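Local coordinates for protein DNA alpha-glucosyltransferase (Enterobacteria phage T4, PDB 1XV5) that belongs to the GT-B clan of glycosyltransferases, with two Rossmann-like domains, and holds uridine-5'-diphosphate in the cleft between them, at residues T18-E23 with Q176-I181; R304-T309 with Q384-S389; I80-P85 with V111-D116. All blocks are in the same frame, centred on the assembly; numbering follows the deposited sequence.

All three contacts are buried; none is a surface patch. Interaction 3 is the sheet core, two adjacent parallel strands joined by backbone hydrogen bonds with apolar side chains beside them. Interaction 1 sets helix 17-30, which packs against that sheet, beside the loop 176-181, and trades regular backbone pairing for a carboxylate grip and proline packing. Phe20 connects the two by meeting the rings of Tyr113 and His115. Interaction 2 ties the C-terminal part of helix 368-386 to the residues leading into helix 308-316, largely through Gln386's amide, and touches interaction 1 where Pro177 O and Pro178 O accept from Gln386 NE2 and Tyr308 OH. Interactions 1 and 2 both reach UDP.

Interaction 1: residues T18-E23 with Q176-I181; sequences TKFSLE and QPPMDI. With UDP (uridine-5'-diphosphate), chain C.
The loop 176-181 runs alongside helical segment 18-23, with the CA atoms of Glu23 and Met179 5.8 Å apart. Glu23 carries the polar half. Bent at chi2 (-73°), its chain turns the carboxylate to the loop, where Glu23 OE2 accepts from Asp180 N at 2.9 Å; the donor lies above the carboxylate plane, 53° out of it. The other oxygen, OE1, is gripped twice: Lys19 NZ sits 2.8 Å from Glu23 OE1 on its anti lone pair, a salt bridge between residues one helical turn apart, and a water donates to OE1 and to Asp180 O. Met179 crosses both side chains at a slant, its CG against Glu23 OE1 and its SD 3.9 Å from Lys19 CE, while Lys19, part of the UDP pocket, touches the ribose. The apolar half belongs to Phe20, whose CG stands anti to the backbone N (chi1 175°), carrying the ring to the prolines; Pro178 CD meets its edge, 3.5 Å from Phe20 CE1. Pro178 also packs against Phe392 of helix 388-399, and Tyr308 of helix 308-316 touches Lys19 and Met179. The loop follows strand 172-174, outermost in the N-terminal sheet, and Asp180 caps Lys183 N of helix 181-188.

Interaction 2: residues R304-T309 with Q384-S389; sequences RSLEYT and QHQDSS. With UDP (uridine-5'-diphosphate), chain C.
Gln386 lays its side-chain amide along the backbone of Leu306 and bonds to both of that residue's peptide polar atoms. Gln386 OE1 takes Leu306 N at 3.0 Å, nearly straight (171°), and the N-H lies in the carbonyl plane of the glutamine, on a lone pair. From the same amide, Gln386 NE2 gives a second 3.0 Å bond to Leu306 O. Here the two ends are turned differently: the oxygen lies in the plane of the Gln386 amide, whereas the NE2 atom stands above the Leu306 carbonyl plane, 52° out of it. The side chain reaches this far by running extended beyond CG from an unusual chi1 of -146°. On the neighbouring flank Leu306 leans against His385, its CD1 3.8 Å from ND1 at a slant to the ring; that nitrogen is buried and has no partner in the model. The next residue, Asp387, N-caps helix 388-399, its OD2 accepting from both N and OG of Ser389. At the other end of the contact helix 308-316 begins, and its first N-H groups hold the UDP: Tyr308 N donates to UDP O1A and Thr309 N to UDP O2A, each at 3.0 Å. The helix N-terminus would probably favour the negative charge of the alpha-phosphate. With Pro177 O also accepting from Gln386 NE2, three bonds fix the rotation of the amide, so a single uncharged group ties helix 368-386, the loop 176-181 and the backbone leading into the phosphate-binding start of helix 308-316.

Interaction 3: residues I80-P85 with V111-D116; sequences IINSVP and VVYQHD. With EDO (1,2-ethanediol), chain D.
Ile80's chi1 of -58° sets its CG2 methyl beside the carbonyl carbon, and a chi1 of -80° swings the edge of the Tyr113 ring to it, Ile80 CG2 lying 3.6 Å from Tyr113 CD2. On the same face the Ile80 and Val111 side chains run next to each other in one direction. A chi1 of -66° folds His115 back toward Asn82, and its CD2 comes within 3.3 Å of Asn82 O, in the plane of the imidazole. Between the strands two bonds set the parallel register: Ile81 N gives to Val111 O at 2.9 Å, and Tyr113 N gives to Ile81 O at 3.2 Å. These are neighbouring strands of a beta-alpha-beta unit, 78-83 and 109-114 joined over helix 91-103, in the parallel sheet of the N-terminal Rossmann-like domain. Ile81 and Val112 occupy the other face, where Ile81 packs on Tyr97 and Leu101 of the connecting helix. Beyond the Tyr113 N bond, waters fill in: one donates to Ile81 O and Tyr113 O, another donates to Asn82 O and accepts from His115 N. The Tyr113 ring stacks on Phe139, and its hydroxyl is hydrogen-bonded to Gln395. Asp116 OD2 accepts from O1 of an ethanediol at 2.9 Å.

Interaction 1: residues T18-E23 with Q176-I181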
loop_
_atom_site.group_PDB
_atom_site.type_symbol
_atom_site.label_atom_id
_atom_site.label_comp_id
_atom_site.label_asym_id
_atom_site.label_seq_id
_atom_site.Cartn_x
_atom_site.Cartn_y
_atom_site.Cartn_z
ATOM N N THR A 18 -4.755 -5.051 3.179
ATOM C CA THR A 18 -4.589 -6.486 3.343
ATOM C C THR A 18 -3.103 -6.792 3.504
ATOM O O THR A 18 -2.706 -7.552 4.385
ATOM C CB THR A 18 -5.161 -7.244 2.129
ATOM O OG1 THR A 18 -6.592 -7.178 2.172
ATOM C CG2 THR A 18 -4.714 -8.701 2.135
ATOM N N LYS A 19 -2.285 -6.185 2.650
ATOM C CA LYS A 19 -0.841 -6.381 2.706
ATOM C C LYS A 19 -0.308 -5.986 4.084
ATOM O O LYS A 19 0.456 -6.725 4.704
ATOM C CB LYS A 19 -0.163 -5.539 1.624
ATOM C CG LYS A 19 1.354 -5.632 1.617
ATOM C CD LYS A 19 1.829 -7.063 1.432
ATOM C CE LYS A 19 3.338 -7.104 1.249
ATOM N NZ LYS A 19 3.862 -8.487 1.206
ATOM N N PHE A 20 -0.711 -4.810 4.553
ATOM C CA PHE A 20 -0.279 -4.330 5.859
ATOM C C PHE A 20 -0.692 -5.321 6.942
ATOM O O PHE A 20 0.109 -5.694 7.793
ATOM C CB PHE A 20 -0.909 -2.968 6.160
ATOM C CG PHE A 20 -0.614 -2.459 7.542
ATOM C CD1 PHE A 20 0.584 -1.815 7.823
ATOM C CD2 PHE A 20 -1.537 -2.638 8.572
ATOM C CE1 PHE A 20 0.864 -1.352 9.104
ATOM C CE2 PHE A 20 -1.268 -2.178 9.864
ATOM C CZ PHE A 20 -0.069 -1.535 10.131
ATOM N N SER A 21 -1.951 -5.745 6.901
ATOM C CA SER A 21 -2.458 -6.680 7.898
ATOM C C SER A 21 -1.668 -7.985 7.938
ATOM O O SER A 21 -1.427 -8.534 9.013
ATOM C CB SER A 21 -3.939 -6.967 7.639
ATOM O OG SER A 21 -4.710 -5.787 7.816
ATOM N N LEU A 22 -1.258 -8.477 6.773
ATOM C CA LEU A 22 -0.498 -9.719 6.711
ATOM C C LEU A 22 0.928 -9.522 7.215
ATOM O O LEU A 22 1.469 -10.376 7.920
ATOM C CB LEU A 22 -0.492 -10.261 5.278
ATOM C CG LEU A 22 -1.878 -10.612 4.717
ATOM C CD1 LEU A 22 -1.751 -11.126 3.290
ATOM C CD2 LEU A 22 -2.535 -11.665 5.600
ATOM N N GLU A 23 1.537 -8.394 6.859
ATOM C CA GLU A 23 2.895 -8.093 7.303
ATOM C C GLU A 23 2.882 -7.849 8.809
ATOM O O GLU A 23 3.830 -8.197 9.514
ATOM C CB GLU A 23 3.429 -6.855 6.572
ATOM C CG GLU A 23 3.680 -7.092 5.094
ATOM C CD GLU A 23 4.907 -7.950 4.839
ATOM O OE1 GLU A 23 5.017 -8.518 3.733
ATOM O OE2 GLU A 23 5.772 -8.050 5.735
ATOM N N GLN A 176 4.355 4.273 9.205
ATOM C CA GLN A 176 4.705 3.903 7.838
ATOM C C GLN A 176 4.226 2.467 7.701
ATOM O O GLN A 176 4.315 1.698 8.656
ATOM C CB GLN A 176 6.218 3.903 7.618
ATOM C CG GLN A 176 6.904 5.232 7.772
ATOM C CD GLN A 176 8.411 5.075 7.736
ATOM O OE1 GLN A 176 9.001 4.806 6.683
ATOM N NE2 GLN A 176 9.042 5.221 8.893
ATOM N N PRO A 177 3.703 2.089 6.525
ATOM C CA PRO A 177 3.227 0.715 6.303
ATOM C C PRO A 177 4.466 -0.141 6.002
ATOM O O PRO A 177 5.022 -0.077 4.902
ATOM C CB PRO A 177 2.294 0.868 5.106
ATOM C CG PRO A 177 2.935 1.976 4.321
ATOM C CD PRO A 177 3.370 2.963 5.382
ATOM N N PRO A 178 4.906 -0.961 6.972
ATOM C CA PRO A 178 6.087 -1.815 6.828
ATOM C C PRO A 178 5.927 -3.130 6.089
ATOM O O PRO A 178 4.842 -3.696 6.006
ATOM C CB PRO A 178 6.526 -2.065 8.280
ATOM C CG PRO A 178 5.510 -1.298 9.155
ATOM C CD PRO A 178 4.292 -1.182 8.289
ATOM N N MET A 179 7.049 -3.615 5.572
ATOM C CA MET A 179 7.096 -4.886 4.870
ATOM C C MET A 179 8.411 -5.552 5.236
ATOM O O MET A 179 9.403 -4.867 5.484
ATOM C CB MET A 179 7.047 -4.665 3.357
ATOM C CG MET A 179 7.115 -5.940 2.548
ATOM S SD MET A 179 6.909 -5.617 0.790
ATOM C CE MET A 179 8.631 -5.499 0.266
ATOM N N ASP A 180 8.419 -6.881 5.303
ATOM C CA ASP A 180 9.655 -7.586 5.596
ATOM C C ASP A 180 10.380 -7.598 4.254
ATOM O O ASP A 180 10.186 -8.497 3.429
ATOM C CB ASP A 180 9.389 -9.022 6.048
ATOM C CG ASP A 180 10.651 -9.725 6.514
ATOM O OD1 ASP A 180 11.748 -9.338 6.056
ATOM O OD2 ASP A 180 10.549 -10.669 7.327
ATOM N N ILE A 181 11.196 -6.575 4.036
ATOM C CA ILE A 181 11.944 -6.421 2.797
ATOM C C ILE A 181 13.011 -7.502 2.619
ATOM O O ILE A 181 13.291 -7.937 1.500
ATOM C CB ILE A 181 12.569 -5.010 2.758
ATOM C CG1 ILE A 181 11.446 -3.985 2.554
ATOM C CG2 ILE A 181 13.623 -4.917 1.662
ATOM C CD1 ILE A 181 11.852 -2.541 2.764
HETATM N N1 UDP C . -1.384 -5.810 -5.239
HETATM C C2 UDP C . -1.544 -7.118 -5.650
HETATM N N3 UDP C . -2.307 -7.278 -6.779
HETATM C C4 UDP C . -2.906 -6.280 -7.525
HETATM C C5 UDP C . -2.682 -4.953 -7.039
HETATM C C6 UDP C . -1.948 -4.769 -5.936
HETATM O O2 UDP C . -1.039 -8.061 -5.064
HETATM O O4 UDP C . -3.564 -6.580 -8.521
HETATM C "C1'" UDP C . -0.597 -5.573 -4.024
HETATM C "C2'" UDP C . 0.634 -4.696 -4.220
HETATM O "O2'" UDP C . 1.712 -5.441 -4.745
HETATM C "C3'" UDP C . 0.845 -4.209 -2.792
HETATM C "C4'" UDP C . -0.590 -3.943 -2.342
HETATM O "O4'" UDP C . -1.408 -4.867 -3.110
HETATM O "O3'" UDP C . 1.413 -5.263 -2.013
HETATM C "C5'" UDP C . -1.082 -2.527 -2.572
HETATM O "O5'" UDP C . -0.563 -1.668 -1.564
HETATM P PA UDP C . 0.042 -0.228 -1.882
HETATM O O1A UDP C . 0.460 0.322 -0.576
HETATM O O2A UDP C . 1.048 -0.360 -2.969
HETATM O O3A UDP C . -1.200 0.651 -2.486
HETATM P PB UDP C . -2.809 0.627 -2.173
HETATM O O1B UDP C . -3.284 2.030 -2.284
HETATM O O2B UDP C . -3.423 -0.413 -3.028
HETATM O O3B UDP C . -2.913 0.175 -0.654
HETATM O O HOH W 1 7.294 -9.588 2.995
#

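Interaction 2: residues R304-T309 with Q384-S389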
loop_
_atom_site.group_PDB
_atom_site.type_symbol
_atom_site.label_atom_id
_atom_site.label_comp_id
_atom_site.label_asym_id
_atom_site.label_seq_id
_atom_site.Cartn_x
_atom_site.Cartn_y
_atom_site.Cartn_z
ATOM N N ARG A 304 6.345 10.130 5.810
ATOM C CA ARG A 304 7.433 9.146 5.738
ATOM C C ARG A 304 7.009 7.884 4.991
ATOM O O ARG A 304 7.837 7.047 4.664
ATOM C CB ARG A 304 7.878 8.694 7.141
ATOM C CG ARG A 304 8.541 9.745 8.020
ATOM C CD ARG A 304 8.936 9.123 9.367
ATOM N NE ARG A 304 7.771 8.614 10.092
ATOM C CZ ARG A 304 7.830 7.763 11.114
ATOM N NH1 ARG A 304 6.713 7.354 11.707
ATOM N NH2 ARG A 304 9.002 7.312 11.540
ATOM N N SER A 305 5.720 7.749 4.712
ATOM C CA SER A 305 5.227 6.535 4.077
ATOM C C SER A 305 5.372 6.317 2.577
ATOM O O SER A 305 4.801 7.057 1.772
ATOM C CB SER A 305 3.749 6.339 4.431
ATOM O OG SER A 305 3.547 6.344 5.831
ATOM N N LEU A 306 6.148 5.301 2.208
ATOM C CA LEU A 306 6.243 4.912 0.810
ATOM C C LEU A 306 5.124 3.879 0.796
ATOM O O LEU A 306 4.611 3.506 1.861
ATOM C CB LEU A 306 7.576 4.232 0.481
ATOM C CG LEU A 306 8.734 5.158 0.103
ATOM C CD1 LEU A 306 9.999 4.330 -0.085
ATOM C CD2 LEU A 306 8.388 5.925 -1.181
ATOM N N GLU A 307 4.731 3.427 -0.384
ATOM C CA GLU A 307 3.672 2.433 -0.499
ATOM C C GLU A 307 4.283 1.055 -0.695
ATOM O O GLU A 307 5.479 0.930 -0.966
ATOM C CB GLU A 307 2.768 2.780 -1.677
ATOM C CG GLU A 307 2.078 4.112 -1.506
ATOM C CD GLU A 307 1.228 4.483 -2.695
ATOM O OE1 GLU A 307 1.779 4.994 -3.693
ATOM O OE2 GLU A 307 0.007 4.245 -2.629
ATOM N N TYR A 308 3.471 0.016 -0.549
ATOM C CA TYR A 308 3.988 -1.331 -0.718
ATOM C C TYR A 308 4.587 -1.574 -2.093
ATOM O O TYR A 308 5.622 -2.223 -2.204
ATOM C CB TYR A 308 2.906 -2.363 -0.402
ATOM C CG TYR A 308 2.731 -2.533 1.088
ATOM C CD1 TYR A 308 1.573 -2.109 1.733
ATOM C CD2 TYR A 308 3.769 -3.050 1.868
ATOM C CE1 TYR A 308 1.455 -2.189 3.124
ATOM C CE2 TYR A 308 3.662 -3.130 3.251
ATOM C CZ TYR A 308 2.508 -2.698 3.872
ATOM O OH TYR A 308 2.422 -2.760 5.246
ATOM N N THR A 309 3.959 -1.052 -3.145
ATOM C CA THR A 309 4.521 -1.253 -4.473
ATOM C C THR A 309 5.900 -0.604 -4.575
ATOM O O THR A 309 6.743 -1.070 -5.333
ATOM C CB THR A 309 3.596 -0.716 -5.591
ATOM O OG1 THR A 309 3.152 0.604 -5.266
ATOM C CG2 THR A 309 2.387 -1.638 -5.762
ATOM N N GLN A 384 16.383 0.249 5.135
ATOM C CA GLN A 384 16.604 1.179 6.237
ATOM C C GLN A 384 15.395 2.082 6.448
ATOM O O GLN A 384 15.058 2.440 7.575
ATOM C CB GLN A 384 17.838 2.046 5.958
ATOM C CG GLN A 384 19.156 1.295 6.068
ATOM C CD GLN A 384 19.488 0.919 7.501
ATOM O OE1 GLN A 384 20.290 0.017 7.752
ATOM N NE2 GLN A 384 18.880 1.617 8.450
ATOM N N HIS A 385 14.729 2.443 5.358
ATOM C CA HIS A 385 13.588 3.333 5.466
ATOM C C HIS A 385 12.289 2.730 5.967
ATOM O O HIS A 385 11.603 3.348 6.782
ATOM C CB HIS A 385 13.306 4.006 4.124
ATOM C CG HIS A 385 12.216 5.032 4.191
ATOM N ND1 HIS A 385 10.998 4.872 3.566
ATOM C CD2 HIS A 385 12.146 6.209 4.855
ATOM C CE1 HIS A 385 10.224 5.906 3.844
ATOM N NE2 HIS A 385 10.897 6.732 4.624
ATOM N N GLN A 386 11.954 1.525 5.515
ATOM C CA GLN A 386 10.657 0.971 5.895
ATOM C C GLN A 386 10.541 -0.528 6.171
ATOM O O GLN A 386 9.453 -1.093 6.036
ATOM C CB GLN A 386 9.648 1.387 4.808
ATOM C CG GLN A 386 8.231 1.649 5.288
ATOM C CD GLN A 386 7.454 2.534 4.324
ATOM O OE1 GLN A 386 7.869 3.659 4.028
ATOM N NE2 GLN A 386 6.323 2.032 3.830
ATOM N N ASP A 387 11.630 -1.185 6.562
ATOM C CA ASP A 387 11.534 -2.616 6.858
ATOM C C ASP A 387 10.721 -2.810 8.142
ATOM O O ASP A 387 10.770 -1.977 9.046
ATOM C CB ASP A 387 12.914 -3.242 7.058
ATOM C CG ASP A 387 12.848 -4.758 7.202
ATOM O OD1 ASP A 387 12.639 -5.448 6.181
ATOM O OD2 ASP A 387 12.991 -5.262 8.339
ATOM N N SER A 388 9.983 -3.914 8.217
ATOM C CA SER A 388 9.168 -4.214 9.393
ATOM C C SER A 388 9.979 -4.233 10.687
ATOM O O SER A 388 9.483 -3.835 11.744
ATOM C CB SER A 388 8.477 -5.570 9.222
ATOM O OG SER A 388 7.551 -5.546 8.151
ATOM N N SER A 389 11.225 -4.696 10.605
ATOM C CA SER A 389 12.076 -4.784 11.789
ATOM C C SER A 389 12.229 -3.444 12.495
ATOM O O SER A 389 12.435 -3.395 13.710
ATOM C CB SER A 389 13.457 -5.346 11.422
ATOM O OG SER A 389 14.190 -4.452 10.606
HETATM N N1 UDP C . -1.384 -5.810 -5.239
HETATM C C2 UDP C . -1.544 -7.118 -5.650
HETATM N N3 UDP C . -2.307 -7.278 -6.779
HETATM C C4 UDP C . -2.906 -6.280 -7.525
HETATM C C5 UDP C . -2.682 -4.953 -7.039
HETATM C C6 UDP C . -1.948 -4.769 -5.936
HETATM O O2 UDP C . -1.039 -8.061 -5.064
HETATM O O4 UDP C . -3.564 -6.580 -8.521
HETATM C "C1'" UDP C . -0.597 -5.573 -4.024
HETATM C "C2'" UDP C . 0.634 -4.696 -4.220
HETATM O "O2'" UDP C . 1.712 -5.441 -4.745
HETATM C "C3'" UDP C . 0.845 -4.209 -2.792
HETATM C "C4'" UDP C . -0.590 -3.943 -2.342
HETATM O "O4'" UDP C . -1.408 -4.867 -3.110
HETATM O "O3'" UDP C . 1.413 -5.263 -2.013
HETATM C "C5'" UDP C . -1.082 -2.527 -2.572
HETATM O "O5'" UDP C . -0.563 -1.668 -1.564
HETATM P PA UDP C . 0.042 -0.228 -1.882
HETATM O O1A UDP C . 0.460 0.322 -0.576
HETATM O O2A UDP C . 1.048 -0.360 -2.969
HETATM O O3A UDP C . -1.200 0.651 -2.486
HETATM P PB UDP C . -2.809 0.627 -2.173
HETATM O O1B UDP C . -3.284 2.030 -2.284
HETATM O O2B UDP C . -3.423 -0.413 -3.028
HETATM O O3B UDP C . -2.913 0.175 -0.654
#

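Interaction 3: residues I80-P85 with V111-D116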
loop_
_atom_site.group_PDB
_atom_site.type_symbol
_atom_site.label_atom_id
_atom_site.label_comp_id
_atom_site.label_asym_id
_atom_site.label_seq_id
_atom_site.Cartn_x
_atom_site.Cartn_y
_atom_site.Cartn_z
ATOM N N ILE A 80 -6.523 -4.633 16.760
ATOM C CA ILE A 80 -6.089 -3.693 15.744
ATOM C C ILE A 80 -7.103 -3.641 14.614
ATOM O O ILE A 80 -7.315 -4.624 13.911
ATOM C CB ILE A 80 -4.711 -4.086 15.182
ATOM C CG1 ILE A 80 -3.695 -4.154 16.326
ATOM C CG2 ILE A 80 -4.266 -3.067 14.133
ATOM C CD1 ILE A 80 -2.317 -4.619 15.906
ATOM N N ILE A 81 -7.739 -2.488 14.457
ATOM C CA ILE A 81 -8.736 -2.311 13.416
ATOM C C ILE A 81 -8.124 -1.540 12.251
ATOM O O ILE A 81 -7.842 -0.344 12.360
ATOM C CB ILE A 81 -9.959 -1.559 13.963
ATOM C CG1 ILE A 81 -10.499 -2.300 15.191
ATOM C CG2 ILE A 81 -11.034 -1.463 12.889
ATOM C CD1 ILE A 81 -11.740 -1.673 15.804
ATOM N N ASN A 82 -7.914 -2.237 11.141
ATOM C CA ASN A 82 -7.306 -1.626 9.966
ATOM C C ASN A 82 -8.281 -1.111 8.915
ATOM O O ASN A 82 -7.875 -0.434 7.972
ATOM C CB ASN A 82 -6.312 -2.599 9.328
ATOM C CG ASN A 82 -5.060 -2.776 10.165
ATOM O OD1 ASN A 82 -4.518 -1.807 10.691
ATOM N ND2 ASN A 82 -4.589 -4.010 10.279
ATOM N N SER A 83 -9.561 -1.427 9.069
ATOM C CA SER A 83 -10.569 -0.952 8.131
ATOM C C SER A 83 -11.959 -1.099 8.737
ATOM O O SER A 83 -12.171 -1.919 9.631
ATOM C CB SER A 83 -10.493 -1.725 6.806
ATOM O OG SER A 83 -10.770 -3.102 6.985
ATOM N N VAL A 84 -12.897 -0.295 8.251
ATOM C CA VAL A 84 -14.273 -0.331 8.739
ATOM C C VAL A 84 -15.218 -0.605 7.568
ATOM O O VAL A 84 -14.825 -0.490 6.409
ATOM C CB VAL A 84 -14.658 1.006 9.422
ATOM C CG1 VAL A 84 -13.674 1.314 10.550
ATOM C CG2 VAL A 84 -14.679 2.139 8.399
ATOM N N PRO A 85 -16.478 -0.972 7.855
ATOM C CA PRO A 85 -17.453 -1.259 6.797
ATOM C C PRO A 85 -17.598 -0.156 5.747
ATOM O O PRO A 85 -17.515 1.030 6.063
ATOM C CB PRO A 85 -18.748 -1.481 7.578
ATOM C CG PRO A 85 -18.259 -2.056 8.874
ATOM C CD PRO A 85 -17.079 -1.168 9.186
ATOM N N VAL A 111 -6.443 -0.401 18.846
ATOM C CA VAL A 111 -5.555 0.392 18.013
ATOM C C VAL A 111 -6.196 0.589 16.645
ATOM O O VAL A 111 -6.583 -0.376 15.984
ATOM C CB VAL A 111 -4.199 -0.314 17.835
ATOM C CG1 VAL A 111 -3.265 0.558 17.011
ATOM C CG2 VAL A 111 -3.594 -0.617 19.198
ATOM N N VAL A 112 -6.314 1.840 16.221
ATOM C CA VAL A 112 -6.913 2.125 14.930
ATOM C C VAL A 112 -5.917 2.746 13.964
ATOM O O VAL A 112 -5.293 3.764 14.264
ATOM C CB VAL A 112 -8.115 3.073 15.069
ATOM C CG1 VAL A 112 -8.681 3.392 13.695
ATOM C CG2 VAL A 112 -9.181 2.430 15.948
ATOM N N TYR A 113 -5.770 2.112 12.807
ATOM C CA TYR A 113 -4.871 2.595 11.768
ATOM C C TYR A 113 -5.702 3.134 10.610
ATOM O O TYR A 113 -6.578 2.433 10.093
ATOM C CB TYR A 113 -4.001 1.457 11.224
ATOM C CG TYR A 113 -2.795 1.071 12.053
ATOM C CD1 TYR A 113 -1.541 1.637 11.801
ATOM C CD2 TYR A 113 -2.890 0.096 13.046
ATOM C CE1 TYR A 113 -0.409 1.229 12.513
ATOM C CE2 TYR A 113 -1.769 -0.319 13.762
ATOM C CZ TYR A 113 -0.532 0.248 13.489
ATOM O OH TYR A 113 0.581 -0.186 14.168
ATOM N N GLN A 114 -5.443 4.374 10.213
ATOM C CA GLN A 114 -6.144 4.942 9.073
ATOM C C GLN A 114 -5.165 4.795 7.920
ATOM O O GLN A 114 -4.159 5.500 7.853
ATOM C CB GLN A 114 -6.478 6.417 9.282
ATOM C CG GLN A 114 -7.155 7.008 8.060
ATOM C CD GLN A 114 -8.298 6.134 7.577
ATOM O OE1 GLN A 114 -9.310 5.975 8.265
ATOM N NE2 GLN A 114 -8.136 5.548 6.398
ATOM N N HIS A 115 -5.472 3.869 7.018
ATOM C CA HIS A 115 -4.607 3.566 5.885
ATOM C C HIS A 115 -4.863 4.341 4.604
ATOM O O HIS A 115 -4.075 4.250 3.659
ATOM C CB HIS A 115 -4.694 2.069 5.593
ATOM C CG HIS A 115 -4.135 1.213 6.684
ATOM N ND1 HIS A 115 -2.781 1.104 6.922
ATOM C CD2 HIS A 115 -4.745 0.455 7.625
ATOM C CE1 HIS A 115 -2.582 0.316 7.962
ATOM N NE2 HIS A 115 -3.759 -0.090 8.409
ATOM N N ASP A 116 -5.949 5.103 4.563
ATOM C CA ASP A 116 -6.276 5.857 3.360
ATOM C C ASP A 116 -5.866 7.326 3.410
ATOM O O ASP A 116 -5.502 7.845 4.468
ATOM C CB ASP A 116 -7.764 5.693 3.051
ATOM C CG ASP A 116 -8.108 4.268 2.637
ATOM O OD1 ASP A 116 -9.298 3.891 2.686
ATOM O OD2 ASP A 116 -7.176 3.520 2.254
HETATM C C1 EDO D . -7.448 1.074 -0.560
HETATM O O1 EDO D . -8.194 1.378 0.633
HETATM C C2 EDO D . -6.332 0.058 -0.286
HETATM O O2 EDO D . -5.320 0.599 0.580
HETATM O O HOH W 2 -9.240 1.626 10.360
HETATM O O HOH W 3 -7.952 2.256 7.048
#